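Local structure of Alpha/beta hydrolase (3BWX) at residues Asp14-His19 / Asp70-Pro75; Arg21-Asp26 / Val58-Met63; Ala158-Gln163 / Trp173-Trp178; Leu230-Gly235 / Pro253-Val258. The protein is probably a hydrolase of the alpha/beta hydrolase fold whose substrate is not known, and it binds calcium ions in the crystal. The protein carries 1 engineered substitution. All blocks are in the same frame, centred on the assembly; numbering follows the deposited sequence.

Contact 1 (Asp14-His19 / Asp70-Pro75). With EDO (1,2-ethanediol), chain P.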
# COMPACT_ATOMS: atom_id res chain seq x y z
N ASP A 14 -10.50 19.60 1.19
CA ASP A 14 -9.70 20.78 1.34
C ASP A 14 -9.02 21.25 0.05
O ASP A 14 -8.20 22.19 0.05
CB ASP A 14 -8.72 20.66 2.52
CG ASP A 14 -7.80 19.46 2.45
OD1 ASP A 14 -8.03 18.55 1.65
OD2 ASP A 14 -6.82 19.44 3.23
N GLY A 15 -9.41 20.66 -1.07
CA GLY A 15 -9.09 21.26 -2.34
C GLY A 15 -7.91 20.71 -3.16
O GLY A 15 -7.54 21.27 -4.20
N LEU A 16 -7.34 19.59 -2.71
CA LEU A 16 -6.24 18.95 -3.44
C LEU A 16 -6.76 18.09 -4.57
O LEU A 16 -7.77 17.41 -4.43
CB LEU A 16 -5.39 18.05 -2.51
CG LEU A 16 -4.65 18.77 -1.37
CD1 LEU A 16 -3.75 17.72 -0.64
CD2 LEU A 16 -3.88 19.98 -1.85
N ARG A 17 -6.03 18.11 -5.69
CA ARG A 17 -6.24 17.18 -6.76
C ARG A 17 -5.41 15.96 -6.48
O ARG A 17 -4.20 15.99 -6.49
CB ARG A 17 -5.82 17.78 -8.11
CG ARG A 17 -6.20 16.92 -9.33
CD ARG A 17 -5.51 17.37 -10.62
NE ARG A 17 -4.06 17.12 -10.59
CZ ARG A 17 -3.13 17.72 -11.36
NH1 ARG A 17 -3.45 18.68 -12.25
NH2 ARG A 17 -1.87 17.39 -11.20
N LEU A 18 -6.11 14.86 -6.25
CA LEU A 18 -5.47 13.59 -5.92
C LEU A 18 -5.63 12.66 -7.14
O LEU A 18 -6.59 12.76 -7.92
CB LEU A 18 -6.12 13.01 -4.69
CG LEU A 18 -6.02 13.92 -3.45
CD1 LEU A 18 -6.67 13.20 -2.23
CD2 LEU A 18 -4.54 14.31 -3.12
N HIS A 19 -4.67 11.76 -7.28
CA HIS A 19 -4.48 10.96 -8.50
C HIS A 19 -4.68 9.47 -8.30
O HIS A 19 -4.26 8.92 -7.30
CB HIS A 19 -3.10 11.20 -9.00
CG HIS A 19 -2.71 10.38 -10.18
ND1 HIS A 19 -1.61 9.54 -10.15
CD2 HIS A 19 -3.25 10.26 -11.42
CE1 HIS A 19 -1.51 8.92 -11.32
NE2 HIS A 19 -2.46 9.37 -12.12
N ASP A 70 -1.41 15.90 -5.42
CA ASP A 70 -0.98 17.17 -4.95
C ASP A 70 -0.36 17.04 -3.59
O ASP A 70 -0.76 16.17 -2.79
CB ASP A 70 -2.14 18.18 -4.83
CG ASP A 70 -2.53 18.86 -6.15
OD1 ASP A 70 -1.89 18.63 -7.20
OD2 ASP A 70 -3.52 19.60 -6.11
N TYR A 71 0.61 17.92 -3.34
CA TYR A 71 1.21 18.12 -2.02
C TYR A 71 0.35 19.07 -1.18
O TYR A 71 -0.29 19.96 -1.74
CB TYR A 71 2.64 18.67 -2.14
CG TYR A 71 3.70 17.69 -2.69
CD1 TYR A 71 3.35 16.47 -3.27
CD2 TYR A 71 5.06 18.01 -2.62
CE1 TYR A 71 4.33 15.59 -3.75
CE2 TYR A 71 6.03 17.16 -3.11
CZ TYR A 71 5.66 15.96 -3.66
OH TYR A 71 6.62 15.13 -4.14
N ALA A 72 0.30 18.85 0.13
CA ALA A 72 -0.49 19.67 1.02
C ALA A 72 0.21 20.94 1.39
O ALA A 72 1.38 20.91 1.71
CB ALA A 72 -0.82 18.92 2.27
N LYS A 73 -0.53 22.05 1.37
CA LYS A 73 -0.01 23.31 1.90
C LYS A 73 0.25 23.21 3.40
O LYS A 73 1.18 23.82 3.90
CB LYS A 73 -0.95 24.48 1.60
CG LYS A 73 -0.95 24.90 0.14
CD LYS A 73 -2.02 26.00 -0.13
N ASP A 74 -0.58 22.45 4.10
CA ASP A 74 -0.48 22.19 5.53
C ASP A 74 -0.04 20.74 5.76
O ASP A 74 -0.88 19.80 5.72
CB ASP A 74 -1.85 22.40 6.15
CG ASP A 74 -1.86 22.18 7.63
OD1 ASP A 74 -0.77 21.88 8.19
OD2 ASP A 74 -2.94 22.30 8.26
N PRO A 75 1.28 20.57 6.01
CA PRO A 75 1.76 19.21 6.24
C PRO A 75 1.16 18.49 7.47
O PRO A 75 1.35 17.31 7.60
CB PRO A 75 3.31 19.37 6.36
CG PRO A 75 3.61 20.72 6.10
CD PRO A 75 2.36 21.57 6.05
C1 EDO P . -4.45 22.01 1.20
O1 EDO P . -3.28 22.30 0.42
C2 EDO P . -4.18 21.01 2.32
O2 EDO P . -3.28 21.57 3.28
O HOH W 1 -0.05 17.12 -8.52
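Asp70 lays its side chain across the backbone of Arg17 and holds that residue by both polar ends of its main chain. The carboxylate oxygen Asp70 OD2 takes the hydrogen bond from Arg17 N at 2.9 Å; the donor stands well above the carboxylate plane, 61° out of it. In return Asp70 N gives a bond of 3.0 Å to Arg17 O. With CG beside its own backbone N (chi1 -81°), the carboxylate swings back over Arg17, and Asp70 OD2 also rests on Arg17 CB. The Arg17 side chain crosses that of Asp70 at about a right angle. Arg17 NH2 stays 4.2 Å from Asp70 OD1, an attraction of charges without a salt bridge. A water donates to Asp70 OD1 at 2.7 Å and accepts a weak bond from Arg17 NH2. The contact pins the loop that follows strand 58-61 to the start of strand 17-23, near the edge of the central sheet. An asparagine in place of Asp70 would probably leave the Arg17 guanidinium without its nearby opposite charge. Beside this polar pair, Leu16 reaches over the loop with both methyls. Leu16 CD2 touches Tyr71 O at 3.6 Å, and Leu16 CD1 lies 4.3 Å from Ala72 CB. An ethanediol, probably from the crystallisation liquor, sits next to Leu16 CD2 and accepts from Lys73 N and Asp74 N.

Contact 2 (Arg21-Asp26 / Val58-Met63); sequences RAYEGD and VLCPEM. With EDO (1,2-ethanediol), chain R.
Strands 17-23 and 58-61 are antiparallel neighbours in the central sheet, and Arg21 with Cys60 and Tyr23 with Val58 are its hydrogen-bonded pairs here. The segments 21-23 and 58-61 run at 172° to each other. Tyr23 N donates to Val58 O at 2.7 Å, and Val58 N answers to Tyr23 O. Cys60 N gives a bond of 2.8 Å to Arg21 O. The return bond, from Arg21 N to Cys60 O, is 3.0 Å long and differs in geometry: its donor stands 52° out of the carbonyl plane. Between these pairs lies the non-hydrogen-bonded pair Ala22 and Leu59, whose side chains point to the other face. Here Ala22 CA makes a CA-H...O contact to Val58 O at 3.4 Å. In the alpha/beta hydrolase fold the second strand runs against the others; strand 17-23 is that strand, and here it meets the parallel part of the sheet at 58-61. The Tyr23 side chain meets both Val58 and Cys60. Its CG sits beside the backbone N (chi1 -61°), which leads the ring along strand 58-61. Val58 O meets the ring at its edge, in plane, and Tyr23 CB packs on Val58 CB at 3.9 Å. Further along, Tyr23 CE1 lies 3.9 Å from Cys60 SG, a sulfur-aromatic contact of oblique approach. Helix 46-52 covers this face through Ala49, which touches both Tyr23 and Val58.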
# COMPACT_ATOMS: atom_id res chain seq x y z
N ARG A 21 -4.57 5.74 -10.84
CA ARG A 21 -4.55 5.00 -12.11
C ARG A 21 -5.77 4.14 -12.17
O ARG A 21 -6.10 3.49 -11.17
CB ARG A 21 -3.34 4.16 -12.29
CG ARG A 21 -2.02 4.95 -12.37
CD ARG A 21 -0.79 4.03 -12.60
NE ARG A 21 0.40 4.77 -12.99
CZ ARG A 21 1.57 4.18 -13.25
NH1 ARG A 21 1.69 2.90 -13.12
NH2 ARG A 21 2.59 4.91 -13.68
N ALA A 22 -6.46 4.15 -13.30
CA ALA A 22 -7.66 3.31 -13.47
C ALA A 22 -7.41 2.33 -14.60
O ALA A 22 -7.00 2.71 -15.72
CB ALA A 22 -8.90 4.18 -13.77
N TYR A 23 -7.63 1.06 -14.32
CA TYR A 23 -7.50 -0.01 -15.31
C TYR A 23 -8.86 -0.55 -15.58
O TYR A 23 -9.60 -0.94 -14.69
CB TYR A 23 -6.61 -1.13 -14.79
CG TYR A 23 -5.18 -0.73 -14.46
CD1 TYR A 23 -4.89 0.03 -13.32
CD2 TYR A 23 -4.11 -1.09 -15.25
CE1 TYR A 23 -3.59 0.38 -12.98
CE2 TYR A 23 -2.81 -0.76 -14.91
CZ TYR A 23 -2.55 0.01 -13.79
OH TYR A 23 -1.25 0.31 -13.48
N GLU A 24 -9.21 -0.61 -16.85
CA GLU A 24 -10.55 -1.01 -17.25
C GLU A 24 -10.71 -2.52 -17.09
O GLU A 24 -9.75 -3.30 -17.19
CB GLU A 24 -10.81 -0.58 -18.69
CG GLU A 24 -12.25 -0.76 -19.11
CD GLU A 24 -13.23 0.07 -18.26
OE1 GLU A 24 -13.65 -0.39 -17.14
OE2 GLU A 24 -13.56 1.19 -18.74
N GLY A 25 -11.94 -2.92 -16.81
CA GLY A 25 -12.26 -4.32 -16.68
C GLY A 25 -13.74 -4.55 -16.45
O GLY A 25 -14.56 -3.65 -16.60
N ASP A 26 -14.02 -5.78 -16.04
CA ASP A 26 -15.36 -6.34 -15.90
C ASP A 26 -16.22 -5.49 -14.96
O ASP A 26 -16.01 -5.47 -13.75
CB ASP A 26 -15.20 -7.78 -15.39
CG ASP A 26 -16.51 -8.57 -15.36
OD1 ASP A 26 -17.60 -8.01 -15.54
OD2 ASP A 26 -16.39 -9.80 -15.11
N VAL A 58 -9.52 -1.95 -11.91
CA VAL A 58 -8.55 -1.77 -10.85
C VAL A 58 -8.29 -0.28 -10.69
O VAL A 58 -8.05 0.41 -11.70
CB VAL A 58 -7.19 -2.48 -11.14
CG1 VAL A 58 -6.26 -2.40 -9.90
CG2 VAL A 58 -7.31 -3.95 -11.56
N LEU A 59 -8.39 0.19 -9.45
CA LEU A 59 -8.12 1.60 -9.10
C LEU A 59 -6.89 1.62 -8.19
O LEU A 59 -6.87 0.93 -7.13
CB LEU A 59 -9.27 2.21 -8.31
CG LEU A 59 -10.53 2.68 -9.03
CD1 LEU A 59 -11.35 1.49 -9.26
CD2 LEU A 59 -11.29 3.79 -8.23
N CYS A 60 -5.90 2.46 -8.54
CA CYS A 60 -4.64 2.58 -7.80
C CYS A 60 -4.43 4.02 -7.41
O CYS A 60 -3.73 4.77 -8.10
CB CYS A 60 -3.48 2.08 -8.61
SG CYS A 60 -3.59 0.35 -9.08
N PRO A 61 -5.03 4.41 -6.30
CA PRO A 61 -4.88 5.78 -5.83
C PRO A 61 -3.56 6.06 -5.13
O PRO A 61 -2.99 5.19 -4.57
CB PRO A 61 -6.03 5.95 -4.85
CG PRO A 61 -6.16 4.56 -4.27
CD PRO A 61 -5.96 3.66 -5.45
N GLU A 62 -3.17 7.33 -5.12
CA GLU A 62 -1.99 7.83 -4.41
C GLU A 62 -2.45 8.89 -3.40
O GLU A 62 -3.21 9.79 -3.75
CB GLU A 62 -1.04 8.50 -5.43
CG GLU A 62 -0.82 7.61 -6.62
CD GLU A 62 0.23 8.10 -7.55
OE1 GLU A 62 0.17 9.25 -8.07
OE2 GLU A 62 1.14 7.28 -7.76
N MSE A 63 -2.00 8.75 -2.15
CA MSE A 63 -2.42 9.69 -1.14
C MSE A 63 -1.78 11.07 -1.37
O MSE A 63 -0.78 11.21 -2.12
CB MSE A 63 -2.07 9.15 0.24
CG MSE A 63 -2.85 7.90 0.55
SE MSE A 63 -4.83 7.93 0.43
CE MSE A 63 -5.06 7.59 -1.51
C1 EDO R . 2.00 7.96 -11.16
O1 EDO R . 3.05 8.68 -11.82
C2 EDO R . 2.64 7.17 -10.06
O2 EDO R . 3.18 8.13 -9.18

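Contact 3 (Ala158-Gln163 / Trp173-Trp178). With EDO (1,2-ethanediol), chain H; EDO (1,2-ethanediol), chain O.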
# COMPACT_ATOMS: atom_id res chain seq x y z
N ALA A 158 21.24 4.74 -7.02
CA ALA A 158 20.01 4.61 -6.23
C ALA A 158 19.69 3.18 -5.84
O ALA A 158 19.38 2.88 -4.70
CB ALA A 158 18.82 5.26 -6.93
N ALA A 159 19.75 2.27 -6.82
CA ALA A 159 19.49 0.88 -6.59
C ALA A 159 20.43 0.30 -5.54
O ALA A 159 19.99 -0.45 -4.66
CB ALA A 159 19.67 0.12 -7.93
N ARG A 160 21.71 0.60 -5.67
CA ARG A 160 22.68 0.08 -4.70
C ARG A 160 22.42 0.63 -3.30
O ARG A 160 22.62 -0.06 -2.32
CB ARG A 160 24.10 0.37 -5.17
CG ARG A 160 24.45 -0.39 -6.45
CD ARG A 160 24.50 -1.90 -6.16
NE ARG A 160 24.95 -2.70 -7.31
CZ ARG A 160 24.61 -3.95 -7.56
NH1 ARG A 160 23.80 -4.62 -6.76
NH2 ARG A 160 25.07 -4.55 -8.64
N ALA A 161 21.97 1.86 -3.21
CA ALA A 161 21.63 2.45 -1.91
C ALA A 161 20.44 1.72 -1.27
O ALA A 161 20.40 1.54 -0.04
CB ALA A 161 21.35 3.97 -2.04
N LEU A 162 19.47 1.31 -2.10
CA LEU A 162 18.30 0.60 -1.61
C LEU A 162 18.67 -0.79 -1.16
O LEU A 162 18.24 -1.23 -0.10
CB LEU A 162 17.20 0.58 -2.66
CG LEU A 162 16.55 1.93 -3.01
CD1 LEU A 162 15.61 1.81 -4.21
CD2 LEU A 162 15.81 2.55 -1.80
N GLN A 163 19.52 -1.47 -1.92
CA GLN A 163 20.02 -2.78 -1.51
C GLN A 163 20.80 -2.70 -0.19
O GLN A 163 20.71 -3.63 0.64
CB GLN A 163 20.92 -3.30 -2.60
CG GLN A 163 21.43 -4.68 -2.38
CD GLN A 163 22.40 -5.06 -3.45
OE1 GLN A 163 23.11 -4.19 -3.99
NE2 GLN A 163 22.43 -6.34 -3.81
N TRP A 173 17.14 -11.08 -4.31
CA TRP A 173 16.98 -10.27 -5.51
C TRP A 173 18.26 -10.02 -6.31
O TRP A 173 19.34 -9.82 -5.73
CB TRP A 173 16.39 -8.92 -5.19
CG TRP A 173 14.91 -8.92 -4.88
CD1 TRP A 173 14.07 -9.98 -4.68
CD2 TRP A 173 14.12 -7.74 -4.67
NE1 TRP A 173 12.81 -9.53 -4.34
CE2 TRP A 173 12.80 -8.16 -4.36
CE3 TRP A 173 14.41 -6.38 -4.72
CZ2 TRP A 173 11.77 -7.27 -4.08
CZ3 TRP A 173 13.36 -5.47 -4.46
CH2 TRP A 173 12.05 -5.94 -4.15
N ASP A 174 18.08 -9.96 -7.61
CA ASP A 174 19.15 -9.59 -8.52
C ASP A 174 19.00 -8.09 -8.87
O ASP A 174 18.05 -7.40 -8.42
CB ASP A 174 19.17 -10.52 -9.77
CG ASP A 174 17.92 -10.39 -10.64
OD1 ASP A 174 17.50 -9.24 -10.92
OD2 ASP A 174 17.37 -11.43 -11.07
N ILE A 175 19.94 -7.57 -9.66
CA ILE A 175 20.01 -6.12 -9.90
C ILE A 175 18.81 -5.62 -10.67
O ILE A 175 18.39 -4.49 -10.49
CB ILE A 175 21.35 -5.68 -10.57
CG1 ILE A 175 21.50 -4.13 -10.54
CG2 ILE A 175 21.47 -6.28 -11.97
CD1 ILE A 175 21.46 -3.51 -9.14
N THR A 176 18.26 -6.47 -11.54
CA THR A 176 17.09 -6.07 -12.30
C THR A 176 15.88 -5.87 -11.37
O THR A 176 15.08 -4.97 -11.57
CB THR A 176 16.78 -6.99 -13.50
OG1 THR A 176 16.22 -8.25 -13.08
CG2 THR A 176 18.04 -7.23 -14.36
N GLN A 177 15.79 -6.72 -10.34
CA GLN A 177 14.74 -6.58 -9.34
C GLN A 177 14.95 -5.30 -8.52
O GLN A 177 13.98 -4.56 -8.27
CB GLN A 177 14.63 -7.82 -8.46
CG GLN A 177 14.23 -9.06 -9.23
CD GLN A 177 14.32 -10.29 -8.39
OE1 GLN A 177 15.44 -10.80 -8.14
NE2 GLN A 177 13.15 -10.76 -7.87
N TRP A 178 16.16 -5.00 -8.08
CA TRP A 178 16.39 -3.72 -7.40
C TRP A 178 16.07 -2.47 -8.23
O TRP A 178 15.59 -1.47 -7.71
CB TRP A 178 17.83 -3.62 -6.88
CG TRP A 178 18.08 -4.55 -5.69
CD1 TRP A 178 18.84 -5.67 -5.67
CD2 TRP A 178 17.52 -4.41 -4.38
NE1 TRP A 178 18.79 -6.25 -4.43
CE2 TRP A 178 17.96 -5.51 -3.63
CE3 TRP A 178 16.66 -3.48 -3.80
CZ2 TRP A 178 17.60 -5.70 -2.28
CZ3 TRP A 178 16.27 -3.69 -2.48
CH2 TRP A 178 16.76 -4.78 -1.73
C1 EDO H . 9.53 -6.21 -7.71
O1 EDO H . 8.81 -6.73 -8.85
C2 EDO H . 11.04 -6.40 -7.86
O2 EDO H . 11.31 -7.81 -7.86
C1 EDO O . 18.44 5.94 1.39
O1 EDO O . 19.36 5.94 2.49
C2 EDO O . 18.49 4.60 0.65
O2 EDO O . 18.22 3.47 1.50
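The Trp178 indole is sandwiched. Trp173 CE3 lies over the centre of one face, 3.6 Å above the plane, and Gln163 spreads over the opposite face. There Gln163 CA stands 3.8 Å from the centroid of the six-membered ring and almost on its normal, a CH-pi contact. Gln163 CG covers the pyrrole side, 3.7 Å from Trp178 NE1. The Gln163 chain lies across the ring, with CG anti to the backbone N (chi1 -175°) and the rest extended; its amide is turned 48° from the indole plane. A second flat group, the Arg160 guanidinium, has Ile175 CD1 over the centre of one face, 3.4 Å above the plane. Arg160 NH1 also donates to Gln163 OE1 at 2.9 Å, which ties the two side-chain ends together. The contact joins helix 155-166 to the first turn of helix 175-185, in the part of the chain between strands 122-128 and 230-235, where alpha/beta hydrolases commonly carry their cap. Asp174 is the N-cap of the second helix. It forms a capping box with Gln177: Asp174 OD1 accepts from Gln177 N at 3.1 Å, and Asp174 N donates to Gln177 OE1. Between the helices, Ala159 CB packs on Trp178 CB at 4.3 Å, and Leu162 CB meets the Trp178 ring at CE3. An alanine in place of Trp178 would probably open a gap between Gln163 and Trp173 and take away the ring that Leu162 CB packs on here.

Contact 4 (Leu230-Gly235 / Pro253-Val258); sequences LLVLRG and PGVELV
Val258 lies side by side with Leu233, pointing the same way, and its CB meets Leu233 CD2 at 3.7 Å. On the same face Val258 CG2 touches Leu231 CD1 at 3.8 Å, with the two side chains at a slant. Leu231 CG is anti to its backbone N (chi1 168°), and CD1 leans across to the neighbouring strand, where it also rests on Glu256 O. On the other face Val232 stands between two partners: its CG2 packs on Val255 CG1 at 3.8 Å, and its CG1 on Leu257 CD1 at 4.0 Å. Leu257 CD1 also approaches Val232 O, at 3.4 Å. These strands are the two parallel arms of a beta-alpha-beta crossover, linked by helix 243-250, at the end of the central sheet where strand 255-260 is outermost. Helix 243-250 covers the Val232 and Leu257 face, through Met249 and Ala250. Helix 272-282 covers the Leu231 and Val258 face, through Ala277. Val232 N donates to Glu256 O at 2.8 Å, and Val258 N to Val232 O at 2.9 Å, both nearly along the C=O axis. Glu256 N to Leu230 O and Arg234 N to Val258 O extend the ladder at the two ends. The charged end of Glu256 turns to helix 272-282, where OE2 forms a salt bridge with Arg280.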
# COMPACT_ATOMS: atom_id res chain seq x y z
N LEU A 230 -11.01 -12.86 3.37
CA LEU A 230 -9.75 -12.21 3.70
C LEU A 230 -8.58 -13.12 3.47
O LEU A 230 -8.55 -14.27 3.92
CB LEU A 230 -9.76 -11.71 5.16
CG LEU A 230 -8.54 -10.89 5.61
CD1 LEU A 230 -8.25 -9.58 4.86
CD2 LEU A 230 -8.70 -10.61 7.15
N LEU A 231 -7.59 -12.53 2.82
CA LEU A 231 -6.24 -13.03 2.71
C LEU A 231 -5.29 -12.11 3.44
O LEU A 231 -5.35 -10.88 3.26
CB LEU A 231 -5.82 -13.08 1.24
CG LEU A 231 -4.31 -13.31 0.90
CD1 LEU A 231 -3.82 -14.70 1.35
CD2 LEU A 231 -4.04 -13.09 -0.63
N VAL A 232 -4.39 -12.73 4.21
CA VAL A 232 -3.28 -12.05 4.85
C VAL A 232 -1.98 -12.59 4.25
O VAL A 232 -1.74 -13.80 4.31
CB VAL A 232 -3.29 -12.24 6.37
CG1 VAL A 232 -2.13 -11.45 6.99
CG2 VAL A 232 -4.58 -11.79 6.97
N LEU A 233 -1.18 -11.74 3.65
CA LEU A 233 0.16 -12.07 3.20
C LEU A 233 1.16 -11.60 4.24
O LEU A 233 1.08 -10.51 4.80
CB LEU A 233 0.45 -11.42 1.81
CG LEU A 233 -0.41 -11.90 0.62
CD1 LEU A 233 -0.36 -10.97 -0.58
CD2 LEU A 233 -0.03 -13.33 0.21
N ARG A 234 2.18 -12.39 4.49
CA ARG A 234 3.23 -12.03 5.44
C ARG A 234 4.58 -12.38 4.82
O ARG A 234 4.76 -13.51 4.33
CB ARG A 234 3.06 -12.81 6.77
CG ARG A 234 4.12 -12.43 7.76
CD ARG A 234 4.08 -13.20 9.04
NE ARG A 234 5.24 -12.71 9.77
CZ ARG A 234 6.43 -13.30 9.87
NH1 ARG A 234 6.64 -14.56 9.46
NH2 ARG A 234 7.42 -12.66 10.46
N GLY A 235 5.55 -11.47 4.91
CA GLY A 235 6.92 -11.83 4.65
C GLY A 235 7.50 -12.67 5.78
O GLY A 235 7.39 -12.24 6.93
N PRO A 253 -12.26 -17.50 11.31
CA PRO A 253 -12.87 -18.26 10.22
C PRO A 253 -12.79 -17.60 8.84
O PRO A 253 -13.09 -16.40 8.68
CB PRO A 253 -14.34 -18.42 10.65
CG PRO A 253 -14.44 -17.88 12.01
CD PRO A 253 -13.17 -17.28 12.45
N GLY A 254 -12.40 -18.39 7.84
CA GLY A 254 -12.27 -17.88 6.48
C GLY A 254 -11.01 -17.12 6.16
O GLY A 254 -10.78 -16.79 5.01
N VAL A 255 -10.18 -16.79 7.15
CA VAL A 255 -9.00 -16.01 6.87
C VAL A 255 -7.91 -16.96 6.40
O VAL A 255 -7.62 -17.94 7.08
CB VAL A 255 -8.53 -15.20 8.10
CG1 VAL A 255 -7.25 -14.40 7.79
CG2 VAL A 255 -9.62 -14.30 8.60
N GLU A 256 -7.38 -16.70 5.21
CA GLU A 256 -6.24 -17.47 4.72
C GLU A 256 -4.95 -16.68 4.94
O GLU A 256 -4.95 -15.46 4.64
CB GLU A 256 -6.41 -17.80 3.24
CG GLU A 256 -5.21 -18.52 2.66
CD GLU A 256 -5.52 -19.27 1.36
OE1 GLU A 256 -6.15 -20.34 1.43
OE2 GLU A 256 -5.13 -18.80 0.27
N LEU A 257 -3.92 -17.33 5.49
CA LEU A 257 -2.59 -16.73 5.65
C LEU A 257 -1.64 -17.40 4.67
O LEU A 257 -1.56 -18.67 4.63
CB LEU A 257 -2.07 -17.00 7.08
CG LEU A 257 -0.66 -16.54 7.41
CD1 LEU A 257 -0.40 -15.03 7.23
CD2 LEU A 257 -0.33 -17.01 8.87
N VAL A 258 -0.89 -16.57 3.95
CA VAL A 258 0.22 -17.03 3.08
C VAL A 258 1.50 -16.35 3.51
O VAL A 258 1.56 -15.12 3.56
CB VAL A 258 -0.11 -16.79 1.60
CG1 VAL A 258 1.12 -17.09 0.72
CG2 VAL A 258 -1.39 -17.57 1.20

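Contacts 1, 2 and 4 all reach the central sheet, whereas contact 3 lies apart from it, between two helices. Contacts 1 and 2 share strand 17-23 and touch: His19 ND1 lies 2.7 Å from Glu62 OE1, a probable hydrogen bond. Contact 2 is buried and relies mainly on backbone pairing; contact 1, at the surface, uses a carboxylate and water. Contact 4 also pairs strands, but in parallel, with aliphatic side chains on both faces; it lies across the chain's centre from contact 1. Contacts 3 and 4 are partly buried. Contact 3 has no backbone pairing between its segments and depends on aromatic and guanidinium faces.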